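Local coordinates for protein cellulase (Xanthomonas axonopodis pv. citri, PDB 5HOS) that probably hydrolyses internal beta-1,4-glucosidic bonds in cellulose and related glucans, as an endoglucanase of glycoside hydrolase family 5, at residues 52-57 / 73-78; 154-159 / 173-178; 167-172 / 215-220; 243-246 / 250-253; 270-275 / 285-290. One frame throughout, in Å; residues are numbered along the deposited sequence.

Contact 1: 52-57 / 73-78; sequences YRYPAA and LPILWE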
# COMPACT_ATOMS: atom_id res chain seq x y z
N TYR A 52 18.10 6.18 -4.51
CA TYR A 52 16.71 6.36 -4.09
C TYR A 52 16.52 7.76 -3.50
O TYR A 52 17.50 8.46 -3.24
CB TYR A 52 16.35 5.29 -3.05
CG TYR A 52 17.06 5.45 -1.71
CD1 TYR A 52 18.34 4.95 -1.51
CD2 TYR A 52 16.43 6.08 -0.63
CE1 TYR A 52 18.99 5.08 -0.29
CE2 TYR A 52 17.07 6.23 0.59
CZ TYR A 52 18.34 5.72 0.76
OH TYR A 52 18.97 5.86 1.97
N ARG A 53 15.27 8.15 -3.29
CA ARG A 53 14.90 9.49 -2.81
C ARG A 53 13.67 9.41 -1.92
O ARG A 53 12.88 8.47 -2.03
CB ARG A 53 14.59 10.42 -3.98
CG ARG A 53 13.40 9.97 -4.83
CD ARG A 53 12.97 10.99 -5.87
NE ARG A 53 12.27 12.15 -5.31
CZ ARG A 53 12.82 13.35 -5.07
NH1 ARG A 53 14.11 13.60 -5.31
NH2 ARG A 53 12.05 14.32 -4.56
N TYR A 54 13.51 10.41 -1.06
CA TYR A 54 12.24 10.67 -0.38
C TYR A 54 11.58 11.89 -1.02
O TYR A 54 12.26 12.69 -1.68
CB TYR A 54 12.46 10.85 1.13
CG TYR A 54 12.54 9.54 1.88
CD1 TYR A 54 13.65 8.70 1.74
CD2 TYR A 54 11.51 9.12 2.72
CE1 TYR A 54 13.73 7.49 2.41
CE2 TYR A 54 11.57 7.90 3.39
CZ TYR A 54 12.68 7.09 3.24
OH TYR A 54 12.75 5.90 3.90
N PRO A 55 10.26 12.03 -0.87
CA PRO A 55 9.58 13.16 -1.51
C PRO A 55 9.94 14.53 -0.90
O PRO A 55 10.16 14.63 0.30
CB PRO A 55 8.09 12.86 -1.28
CG PRO A 55 8.02 11.44 -0.85
CD PRO A 55 9.30 11.17 -0.14
N ALA A 56 10.00 15.56 -1.74
CA ALA A 56 10.10 16.95 -1.26
C ALA A 56 8.81 17.33 -0.56
O ALA A 56 7.76 16.77 -0.84
CB ALA A 56 10.37 17.89 -2.42
N ALA A 57 8.88 18.30 0.36
CA ALA A 57 7.70 18.74 1.11
C ALA A 57 6.55 19.24 0.21
O ALA A 57 5.38 18.98 0.50
CB ALA A 57 8.09 19.82 2.12
N LEU A 73 3.78 5.42 1.28
CA LEU A 73 5.22 5.62 1.16
C LEU A 73 5.97 4.28 1.22
O LEU A 73 6.22 3.75 2.30
CB LEU A 73 5.70 6.55 2.27
CG LEU A 73 7.16 6.97 2.23
CD1 LEU A 73 7.39 7.98 1.13
CD2 LEU A 73 7.59 7.51 3.59
N PRO A 74 6.32 3.73 0.04
CA PRO A 74 7.14 2.54 0.01
C PRO A 74 8.55 2.81 0.55
O PRO A 74 9.18 3.79 0.15
CB PRO A 74 7.23 2.21 -1.48
CG PRO A 74 6.02 2.80 -2.08
CD PRO A 74 5.85 4.08 -1.32
N ILE A 75 8.99 1.95 1.47
CA ILE A 75 10.35 1.95 1.99
C ILE A 75 10.89 0.54 1.92
O ILE A 75 10.11 -0.42 1.88
CB ILE A 75 10.44 2.51 3.43
CG1 ILE A 75 9.69 1.64 4.46
CG2 ILE A 75 9.88 3.92 3.46
CD1 ILE A 75 10.53 0.59 5.14
N LEU A 76 12.22 0.41 1.89
CA LEU A 76 12.87 -0.90 1.87
C LEU A 76 13.24 -1.33 3.26
O LEU A 76 13.98 -0.62 3.94
CB LEU A 76 14.16 -0.88 1.04
CG LEU A 76 14.17 -1.28 -0.42
CD1 LEU A 76 15.62 -1.54 -0.81
CD2 LEU A 76 13.32 -2.49 -0.73
N TRP A 77 12.78 -2.51 3.66
CA TRP A 77 13.10 -3.09 4.97
C TRP A 77 14.61 -2.98 5.27
O TRP A 77 15.01 -2.53 6.33
CB TRP A 77 12.66 -4.56 5.02
CG TRP A 77 12.72 -5.25 6.36
CD1 TRP A 77 13.31 -4.81 7.52
CD2 TRP A 77 12.20 -6.55 6.66
NE1 TRP A 77 13.17 -5.74 8.51
CE2 TRP A 77 12.50 -6.82 8.01
CE3 TRP A 77 11.51 -7.51 5.92
CZ2 TRP A 77 12.12 -8.01 8.65
CZ3 TRP A 77 11.13 -8.71 6.55
CH2 TRP A 77 11.44 -8.95 7.89
N GLU A 78 15.43 -3.38 4.30
CA GLU A 78 16.87 -3.47 4.51
C GLU A 78 17.55 -2.11 4.69
O GLU A 78 18.60 -2.03 5.34
CB GLU A 78 17.54 -4.23 3.36
CG GLU A 78 17.08 -5.68 3.26
CD GLU A 78 15.86 -5.90 2.38
OE1 GLU A 78 15.20 -4.92 1.94
OE2 GLU A 78 15.54 -7.08 2.13

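Contact 2: 154-159 / 173-178; sequences FGLMNE and QASIDT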
# COMPACT_ATOMS: atom_id res chain seq x y z
N PHE A 154 0.15 1.70 9.37
CA PHE A 154 1.14 0.64 9.26
C PHE A 154 0.79 -0.33 8.13
O PHE A 154 -0.12 -1.13 8.25
CB PHE A 154 1.25 -0.10 10.60
CG PHE A 154 1.73 0.75 11.76
CD1 PHE A 154 2.46 1.91 11.58
CD2 PHE A 154 1.47 0.34 13.07
CE1 PHE A 154 2.92 2.65 12.65
CE2 PHE A 154 1.92 1.08 14.15
CZ PHE A 154 2.64 2.24 13.95
N GLY A 155 1.52 -0.23 7.02
CA GLY A 155 1.39 -1.16 5.88
C GLY A 155 2.32 -2.33 6.08
O GLY A 155 3.49 -2.28 5.67
N LEU A 156 1.82 -3.41 6.68
CA LEU A 156 2.66 -4.54 7.12
C LEU A 156 3.66 -5.04 6.08
O LEU A 156 4.83 -5.25 6.40
CB LEU A 156 1.79 -5.72 7.56
CG LEU A 156 0.91 -5.56 8.80
CD1 LEU A 156 0.22 -6.89 9.04
CD2 LEU A 156 1.73 -5.14 10.01
N MET A 157 3.21 -5.26 4.86
CA MET A 157 4.08 -5.83 3.83
C MET A 157 3.50 -5.65 2.45
O MET A 157 2.36 -6.00 2.22
CB MET A 157 4.28 -7.33 4.07
CG MET A 157 5.23 -8.03 3.10
SD MET A 157 6.87 -7.28 3.07
CE MET A 157 7.35 -7.39 4.79
N ASN A 158 4.32 -5.21 1.50
CA ASN A 158 3.86 -5.16 0.12
C ASN A 158 3.90 -6.54 -0.53
O ASN A 158 4.96 -7.16 -0.58
CB ASN A 158 4.73 -4.24 -0.72
CG ASN A 158 4.16 -4.01 -2.09
OD1 ASN A 158 3.07 -3.47 -2.21
ND2 ASN A 158 4.89 -4.41 -3.13
N GLU A 159 2.75 -6.98 -1.05
CA GLU A 159 2.65 -8.15 -1.95
C GLU A 159 3.48 -9.39 -1.58
O GLU A 159 4.37 -9.78 -2.34
CB GLU A 159 2.95 -7.71 -3.39
CG GLU A 159 1.97 -6.65 -3.90
CD GLU A 159 2.04 -6.39 -5.40
OE1 GLU A 159 2.86 -7.01 -6.09
OE2 GLU A 159 1.26 -5.53 -5.89
N GLN A 173 -0.43 -12.28 11.45
CA GLN A 173 -1.06 -12.28 12.79
C GLN A 173 -0.04 -12.01 13.88
O GLN A 173 -0.31 -11.27 14.83
CB GLN A 173 -1.76 -13.60 13.05
CG GLN A 173 -2.59 -13.63 14.33
CD GLN A 173 -3.73 -12.65 14.27
OE1 GLN A 173 -4.72 -12.89 13.59
NE2 GLN A 173 -3.58 -11.52 14.96
N ALA A 174 1.14 -12.62 13.76
CA ALA A 174 2.19 -12.43 14.75
C ALA A 174 2.64 -10.97 14.80
O ALA A 174 2.82 -10.42 15.88
CB ALA A 174 3.36 -13.35 14.46
N SER A 175 2.80 -10.34 13.64
CA SER A 175 3.21 -8.93 13.60
C SER A 175 2.10 -8.00 14.13
O SER A 175 2.40 -7.03 14.82
CB SER A 175 3.67 -8.52 12.19
OG SER A 175 2.59 -8.52 11.28
N ILE A 176 0.84 -8.31 13.83
CA ILE A 176 -0.30 -7.54 14.37
C ILE A 176 -0.28 -7.61 15.90
O ILE A 176 -0.38 -6.58 16.58
CB ILE A 176 -1.66 -8.06 13.83
CG1 ILE A 176 -1.80 -7.73 12.34
CG2 ILE A 176 -2.84 -7.49 14.61
CD1 ILE A 176 -2.83 -8.59 11.63
N ASP A 177 -0.15 -8.82 16.44
CA ASP A 177 -0.10 -9.00 17.90
C ASP A 177 1.07 -8.23 18.53
O ASP A 177 0.92 -7.60 19.59
CB ASP A 177 -0.04 -10.49 18.27
CG ASP A 177 -1.34 -11.24 17.97
OD1 ASP A 177 -2.38 -10.61 17.64
OD2 ASP A 177 -1.34 -12.48 18.07
N THR A 178 2.22 -8.28 17.87
CA THR A 178 3.42 -7.56 18.33
C THR A 178 3.19 -6.05 18.37
O THR A 178 3.53 -5.40 19.35
CB THR A 178 4.61 -7.88 17.41
OG1 THR A 178 4.86 -9.30 17.44
CG2 THR A 178 5.85 -7.13 17.84

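Contact 3: 167-172 / 215-220; sequences AWATAA and ASIRDP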
# COMPACT_ATOMS: atom_id res chain seq x y z
N ALA A 167 0.50 -19.70 5.69
CA ALA A 167 1.75 -19.36 6.37
C ALA A 167 1.90 -17.85 6.48
O ALA A 167 2.38 -17.35 7.51
CB ALA A 167 2.95 -19.93 5.62
N TRP A 168 1.49 -17.13 5.44
CA TRP A 168 1.52 -15.67 5.48
C TRP A 168 0.57 -15.14 6.57
O TRP A 168 0.96 -14.28 7.35
CB TRP A 168 1.18 -15.03 4.14
CG TRP A 168 0.98 -13.57 4.34
CD1 TRP A 168 -0.19 -12.89 4.24
CD2 TRP A 168 1.96 -12.63 4.81
NE1 TRP A 168 0.00 -11.58 4.58
CE2 TRP A 168 1.31 -11.39 4.94
CE3 TRP A 168 3.32 -12.72 5.13
CZ2 TRP A 168 1.97 -10.24 5.37
CZ3 TRP A 168 3.98 -11.58 5.55
CH2 TRP A 168 3.31 -10.36 5.67
N ALA A 169 -0.65 -15.65 6.62
CA ALA A 169 -1.62 -15.21 7.64
C ALA A 169 -1.08 -15.39 9.06
O ALA A 169 -1.31 -14.54 9.90
CB ALA A 169 -2.94 -15.94 7.50
N THR A 170 -0.36 -16.48 9.31
CA THR A 170 0.28 -16.72 10.62
C THR A 170 1.35 -15.67 10.93
O THR A 170 1.37 -15.13 12.04
CB THR A 170 0.87 -18.14 10.68
OG1 THR A 170 -0.18 -19.08 10.46
CG2 THR A 170 1.55 -18.41 12.03
N ALA A 171 2.20 -15.36 9.95
CA ALA A 171 3.19 -14.29 10.09
C ALA A 171 2.53 -12.92 10.30
O ALA A 171 2.94 -12.17 11.19
CB ALA A 171 4.10 -14.26 8.86
N ALA A 172 1.52 -12.61 9.49
CA ALA A 172 0.81 -11.33 9.61
C ALA A 172 0.19 -11.20 11.00
O ALA A 172 0.30 -10.17 11.64
CB ALA A 172 -0.27 -11.21 8.54
N ALA A 215 -9.58 -14.95 6.56
CA ALA A 215 -10.85 -14.91 7.32
C ALA A 215 -10.64 -14.95 8.82
O ALA A 215 -11.39 -14.34 9.57
CB ALA A 215 -11.77 -16.06 6.90
N SER A 216 -9.61 -15.68 9.26
CA SER A 216 -9.36 -15.84 10.68
C SER A 216 -8.43 -14.77 11.27
O SER A 216 -8.14 -14.81 12.46
CB SER A 216 -8.80 -17.24 10.96
OG SER A 216 -7.63 -17.48 10.21
N ILE A 217 -7.97 -13.80 10.46
CA ILE A 217 -7.17 -12.69 10.99
C ILE A 217 -7.95 -11.93 12.06
O ILE A 217 -9.12 -11.60 11.87
CB ILE A 217 -6.69 -11.69 9.91
CG1 ILE A 217 -5.51 -12.27 9.14
CG2 ILE A 217 -6.26 -10.34 10.51
CD1 ILE A 217 -4.21 -12.42 9.92
N ARG A 218 -7.26 -11.66 13.16
CA ARG A 218 -7.82 -10.89 14.26
C ARG A 218 -6.85 -9.75 14.63
O ARG A 218 -5.65 -9.78 14.30
CB ARG A 218 -8.09 -11.80 15.46
CG ARG A 218 -9.13 -12.88 15.21
CD ARG A 218 -10.56 -12.34 15.06
NE ARG A 218 -11.52 -13.39 14.67
CZ ARG A 218 -11.86 -13.72 13.41
NH1 ARG A 218 -11.33 -13.11 12.35
NH2 ARG A 218 -12.75 -14.69 13.21
N ASP A 219 -7.39 -8.73 15.27
CA ASP A 219 -6.62 -7.60 15.75
C ASP A 219 -7.04 -7.37 17.20
O ASP A 219 -8.20 -7.06 17.43
CB ASP A 219 -6.93 -6.35 14.91
CG ASP A 219 -6.18 -5.11 15.37
OD1 ASP A 219 -5.49 -5.13 16.42
OD2 ASP A 219 -6.28 -4.08 14.67
N PRO A 220 -6.10 -7.49 18.16
CA PRO A 220 -6.45 -7.19 19.57
C PRO A 220 -7.12 -5.83 19.86
O PRO A 220 -7.84 -5.72 20.85
CB PRO A 220 -5.10 -7.28 20.29
CG PRO A 220 -4.34 -8.29 19.50
CD PRO A 220 -4.74 -8.05 18.05

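Contact 4: 243-246 / 250-253; sequences CVSA and VERL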
# COMPACT_ATOMS: atom_id res chain seq x y z
N CYS A 243 -6.75 -0.97 -20.56
CA CYS A 243 -7.73 -1.65 -19.69
C CYS A 243 -8.62 -2.57 -20.52
O CYS A 243 -8.97 -2.25 -21.65
CB CYS A 243 -8.58 -0.63 -18.94
SG CYS A 243 -7.57 0.48 -17.92
N VAL A 244 -8.99 -3.70 -19.93
CA VAL A 244 -9.73 -4.75 -20.64
C VAL A 244 -11.12 -4.27 -21.08
O VAL A 244 -11.54 -4.57 -22.19
CB VAL A 244 -9.84 -6.03 -19.76
CG1 VAL A 244 -10.76 -7.07 -20.41
CG2 VAL A 244 -8.46 -6.63 -19.50
N SER A 245 -11.81 -3.54 -20.20
CA SER A 245 -13.16 -3.06 -20.46
C SER A 245 -13.49 -1.86 -19.58
O SER A 245 -12.77 -1.55 -18.63
CB SER A 245 -14.19 -4.17 -20.19
OG SER A 245 -14.64 -4.18 -18.84
N ALA A 246 -14.63 -1.24 -19.90
CA ALA A 246 -15.14 -0.09 -19.15
C ALA A 246 -15.67 -0.46 -17.76
O ALA A 246 -15.93 0.44 -16.96
CB ALA A 246 -16.25 0.59 -19.95
N VAL A 250 -14.68 -2.76 -11.62
CA VAL A 250 -15.82 -3.15 -10.79
C VAL A 250 -15.92 -4.69 -10.71
O VAL A 250 -16.06 -5.26 -9.62
CB VAL A 250 -17.14 -2.56 -11.35
CG1 VAL A 250 -18.36 -3.16 -10.65
CG2 VAL A 250 -17.14 -1.05 -11.21
N GLU A 251 -15.81 -5.33 -11.87
CA GLU A 251 -15.90 -6.79 -11.96
C GLU A 251 -14.83 -7.51 -11.15
O GLU A 251 -15.11 -8.54 -10.54
CB GLU A 251 -15.85 -7.23 -13.41
CG GLU A 251 -17.12 -6.89 -14.18
CD GLU A 251 -16.91 -6.82 -15.68
OE1 GLU A 251 -15.91 -7.35 -16.19
OE2 GLU A 251 -17.76 -6.21 -16.35
N ARG A 252 -13.61 -6.98 -11.16
CA ARG A 252 -12.48 -7.57 -10.43
C ARG A 252 -12.45 -7.25 -8.94
O ARG A 252 -11.70 -7.89 -8.20
CB ARG A 252 -11.15 -7.20 -11.09
CG ARG A 252 -10.95 -7.92 -12.41
CD ARG A 252 -9.69 -7.47 -13.10
NE ARG A 252 -9.43 -8.20 -14.35
CZ ARG A 252 -8.47 -7.88 -15.22
NH1 ARG A 252 -7.66 -6.85 -15.00
NH2 ARG A 252 -8.31 -8.60 -16.33
N LEU A 253 -13.25 -6.27 -8.51
CA LEU A 253 -13.47 -5.99 -7.09
C LEU A 253 -14.68 -6.70 -6.48
O LEU A 253 -14.77 -6.81 -5.26
CB LEU A 253 -13.62 -4.48 -6.82
CG LEU A 253 -12.41 -3.57 -7.11
CD1 LEU A 253 -12.66 -2.17 -6.56
CD2 LEU A 253 -11.10 -4.13 -6.54
O HOH W 1 -15.75 -6.66 -18.92

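Contact 5: 270-275 / 285-290; sequences AEFGTG and NGMLGY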
# COMPACT_ATOMS: atom_id res chain seq x y z
N ALA A 270 -4.76 -0.41 -1.85
CA ALA A 270 -3.52 0.33 -1.65
C ALA A 270 -2.70 0.54 -2.92
O ALA A 270 -1.81 1.39 -2.94
CB ALA A 270 -2.65 -0.32 -0.59
N GLU A 271 -2.98 -0.25 -3.96
CA GLU A 271 -2.42 -0.01 -5.28
C GLU A 271 -3.49 -0.28 -6.32
O GLU A 271 -4.16 -1.32 -6.27
CB GLU A 271 -1.23 -0.91 -5.60
CG GLU A 271 0.02 -0.66 -4.77
CD GLU A 271 1.25 -1.37 -5.30
OE1 GLU A 271 1.22 -1.85 -6.45
OE2 GLU A 271 2.26 -1.44 -4.55
N PHE A 272 -3.62 0.66 -7.24
CA PHE A 272 -4.38 0.49 -8.48
C PHE A 272 -3.92 1.58 -9.43
O PHE A 272 -3.43 2.62 -8.99
CB PHE A 272 -5.89 0.58 -8.26
CG PHE A 272 -6.35 1.95 -7.83
CD1 PHE A 272 -6.08 2.43 -6.55
CD2 PHE A 272 -7.05 2.76 -8.71
CE1 PHE A 272 -6.49 3.69 -6.16
CE2 PHE A 272 -7.48 4.02 -8.32
CZ PHE A 272 -7.20 4.48 -7.04
N GLY A 273 -4.07 1.32 -10.72
CA GLY A 273 -3.66 2.28 -11.74
C GLY A 273 -4.27 1.94 -13.07
O GLY A 273 -4.65 0.80 -13.31
N THR A 274 -4.33 2.94 -13.94
CA THR A 274 -4.93 2.83 -15.28
C THR A 274 -4.21 3.82 -16.19
O THR A 274 -3.80 4.90 -15.73
CB THR A 274 -6.45 3.13 -15.31
OG1 THR A 274 -6.72 4.45 -14.81
CG2 THR A 274 -7.24 2.10 -14.52
N GLY A 275 -4.05 3.46 -17.46
CA GLY A 275 -3.42 4.34 -18.42
C GLY A 275 -4.40 5.39 -18.92
O GLY A 275 -5.58 5.38 -18.56
N ASN A 285 -13.33 5.55 -13.29
CA ASN A 285 -14.52 6.21 -12.73
C ASN A 285 -15.47 5.23 -12.07
O ASN A 285 -15.93 5.45 -10.94
CB ASN A 285 -15.29 6.99 -13.81
CG ASN A 285 -15.04 8.47 -13.74
OD1 ASN A 285 -15.39 9.11 -12.75
ND2 ASN A 285 -14.43 9.03 -14.78
N GLY A 286 -15.78 4.16 -12.79
CA GLY A 286 -16.67 3.13 -12.29
C GLY A 286 -16.15 2.46 -11.03
O GLY A 286 -16.91 2.27 -10.07
N MET A 287 -14.87 2.12 -11.02
CA MET A 287 -14.28 1.44 -9.87
C MET A 287 -14.27 2.34 -8.64
O MET A 287 -14.58 1.89 -7.54
CB MET A 287 -12.87 0.95 -10.18
CG MET A 287 -12.33 -0.04 -9.16
SD MET A 287 -10.73 -0.74 -9.58
CE MET A 287 -9.93 0.62 -10.45
N LEU A 288 -13.94 3.62 -8.82
CA LEU A 288 -13.97 4.58 -7.71
C LEU A 288 -15.39 4.82 -7.20
O LEU A 288 -15.61 4.88 -6.00
CB LEU A 288 -13.30 5.90 -8.12
CG LEU A 288 -11.82 5.77 -8.49
CD1 LEU A 288 -11.31 7.06 -9.11
CD2 LEU A 288 -10.96 5.37 -7.30
N GLY A 289 -16.35 4.92 -8.11
CA GLY A 289 -17.77 5.02 -7.72
C GLY A 289 -18.28 3.78 -7.00
O GLY A 289 -19.03 3.88 -6.03
N TYR A 290 -17.84 2.62 -7.47
CA TYR A 290 -18.21 1.35 -6.84
C TYR A 290 -17.74 1.29 -5.38
O TYR A 290 -18.51 0.89 -4.49
CB TYR A 290 -17.65 0.18 -7.67
CG TYR A 290 -17.96 -1.19 -7.10
CD1 TYR A 290 -19.18 -1.82 -7.37
CD2 TYR A 290 -17.04 -1.84 -6.29
CE1 TYR A 290 -19.46 -3.08 -6.83
CE2 TYR A 290 -17.31 -3.09 -5.76
CZ TYR A 290 -18.52 -3.71 -6.03
OH TYR A 290 -18.76 -4.94 -5.48

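Contact 1: 52-57 / 73-78
Tyr54 rests on Leu73 and Ile75, and Pro55 beside it on Leu73, so that the loop leading into helix 57-65 packs on strand 70-75, the second strand of the (beta/alpha)8 barrel. Leu73 serves both loop residues because its two methyls diverge: CD2 lies 4.0 Å from Tyr54 CE2, while CD1 meets Pro55 CD at 3.9 Å. Its CG stands anti to the backbone N (chi1 -175°), which carries the fork out from the strand, and the tyrosine side chain crosses it at about a right angle. Farther along the strand the phenol end reaches Ile75, with Tyr54 OH 3.5 Å from Ile75 CG2. A beta-branched residue suits the strand and offers a methyl close to the backbone; the rigid proline ring offers its CG and CD methylenes as an apolar flank.

Outside this shell, Leu95 and Ile96 of helix 90-105 also touch Tyr54, so the ring is buried between loop, strand and helix. A tyrosine fits here since its hydroxyl can be satisfied although the ring is buried: Gln92 uses both ends of its amide on the loop, OE1 hydrogen-bonding to Tyr54 OH and NE2 to Tyr52 OH.

Contact 2: 154-159 / 173-178
Leu156 points its isobutyl fork at helix 165-181 and meets Ser175 and Ile176 there. Its CG lies anti to the carbonyl carbon (chi1 -66°), and chi2 of -178° turns the fork so that both methyls reach the serine: CD1 is 3.6 Å and CD2 3.7 Å from Ser175 OG. CD1 also packs on Ile176 CG1 at 4.0 Å, the two side chains crossing at about a right angle.

The Ser175 hydroxyl, packed against these methyls, is satisfied within its own helix. Ser175 OG sits between the backbone N and the carbonyl carbon (chi1 68°), turned back along the helix to hydrogen-bond with Ala172 O, which leaves the small side chain able to accept apolar neighbours. Thr178 also turns its hydroxyl back on the helix, OG1 donating to Ala174 O over 2.8 Å. That oxygen is gripped twice, since Thr178 N reaches it from the opposite face of the carbonyl plane.

Ile188 and Val190 of the next strand also touch Leu156. The packing of a residue just past strand 152-155 on the following helix, beside strand 188-191, is that of a right-handed beta-alpha-beta unit, the repeating element of the (beta/alpha)8 barrel.

Contact 3: 167-172 / 215-220
Two successive turns, chi1 -77° and chi2 -68°, bend the Ile217 chain so that CD1 comes up against Ala169 and Ala172 on helix 165-181. The contact ties this outer helix of the (beta/alpha)8 barrel to the loop that precedes strand 224-231. CD1 is the branch that does the touching: it lies 3.6 Å from Ala169 O and 4.3 Å from Ala172 CB, with the methyl of Ala169 slightly farther off. Alanines suit this helix flank because their short side chains let the loop come close, the CB methyls of Ala169 and Ala172 both pointing toward the single longer chain of Ile217. Ala172 has a second task, its CB lying 3.7 Å above one face of the Trp168 ring, offset toward the rim; Trp168 NE1 is held by Pro191 O.

The loop keeps its shape partly through Arg218, whose long chain folds back on its own segment. Arg180 of helix 165-181 adds a salt bridge to Asp219, and Lys265 also hydrogen-bonds to Ile217 O. Arg218 NH1 donates to Ala215 O at 3.0 Å and to Ile217 O at 2.7 Å; in the second bond the nitrogen stands well above the carbonyl plane, 53° out of it.

Contact 4: 243-246 / 250-253
The guanidinium group of Arg252 is met obliquely by Val244, whose CG2 methyl lies 3.7 Å from NH2. The flat group gets there because CG is anti to the carbonyl carbon (chi1 -72°) and the chain beyond runs extended as far as NE; the valine crosses it at about a right angle. Arginine suits the place, with a long apolar stem and a head that can serve several carbonyls: NH1 hydrogen-bonds to Tyr231 O and Asp233 O, which fix the head at the end of strand 224-231.

The other flat group, the Glu251 carboxylate, is linked to the loop through water. Ser245 OG and Glu251 OE1 are 4.3 Å apart, too far for a direct bond, and water 1 fills the step, 2.7 Å from Ser245 OG and donating to Glu251 OE1 over 2.8 Å.

This is the surface loop that enters helix 248-262 of the (beta/alpha)8 barrel. Ser245 OG also bonds to Thr247 N, an ST turn just before the helix, while Glu251 OE2 bonds to Thr247 OG1, so both Ser245 and Glu251 also bond to Thr247. Cys243, a few residues before the helix, is joined by a disulfide to Cys280 of helix 278-293.

Contact 5: 270-275 / 285-290
Where strand 267-273 faces helix 278-293, the CA atoms of Phe272 and Met287 are 10.0 Å apart, a gap that side chains must fill. Phe272 supplies most of the filling from the strand. Its CG lies between the backbone N and the carbonyl carbon (chi1 66°), which directs the ring at the helix, and two helix residues take neighbouring parts of it. Met287 CE stands 4.0 Å from Phe272 CD2, and Leu288 CD2 lies 3.9 Å from both Phe272 CE2 and CZ. Both methyls approach the ring obliquely.

The directions differ. Leu288 crosses the phenylalanine at about a right angle, whereas Met287 and Phe272 slide past each other in opposite directions. Methionine can do this because its unbranched chain is flexible: chi1 (-166°) and chi2 keep it extended, then a bend at chi3 of 33° brings CE round to the ring. Leucine, with its fork fixed closer to the helix, offers a compact methyl instead. No hydrogen bond links the segments, and the match is wholly apolar.

The neighbouring residue on the strand, Glu271, has quite different company: a salt bridge to Arg72 and a hydrogen bond to Tyr231 OH. Phe272 is further enclosed by strand 298-306, making an edge-to-face stack with Trp303 and meeting Trp301 with the planes about perpendicular. The contact thus lies within the unit strand 267-273, helix 278-293, strand 298-306, and Met287 also touches Leu253 of helix 248-262, the helix alongside.

Overall arrangement
Starting from the N terminus, contact 1 closes a loop holding helix 57-65 and ties the entry to that helix to the second barrel strand. Contact 2 closes a shorter loop after strand 152-155, and contact 3 crosses it, since both use helix 165-181 and their segments alternate; contact 3 carries that helix across to the loop ahead of the sixth strand. Contacts 4 and 5 follow in series: the first closes a short connection into helix 248-262, the second joins the seventh strand to its helix, and Leu253 packs on Met287 between them. Contacts 2 and 5, on opposite sides of the chain's centre, approach through Asn158 and Glu271.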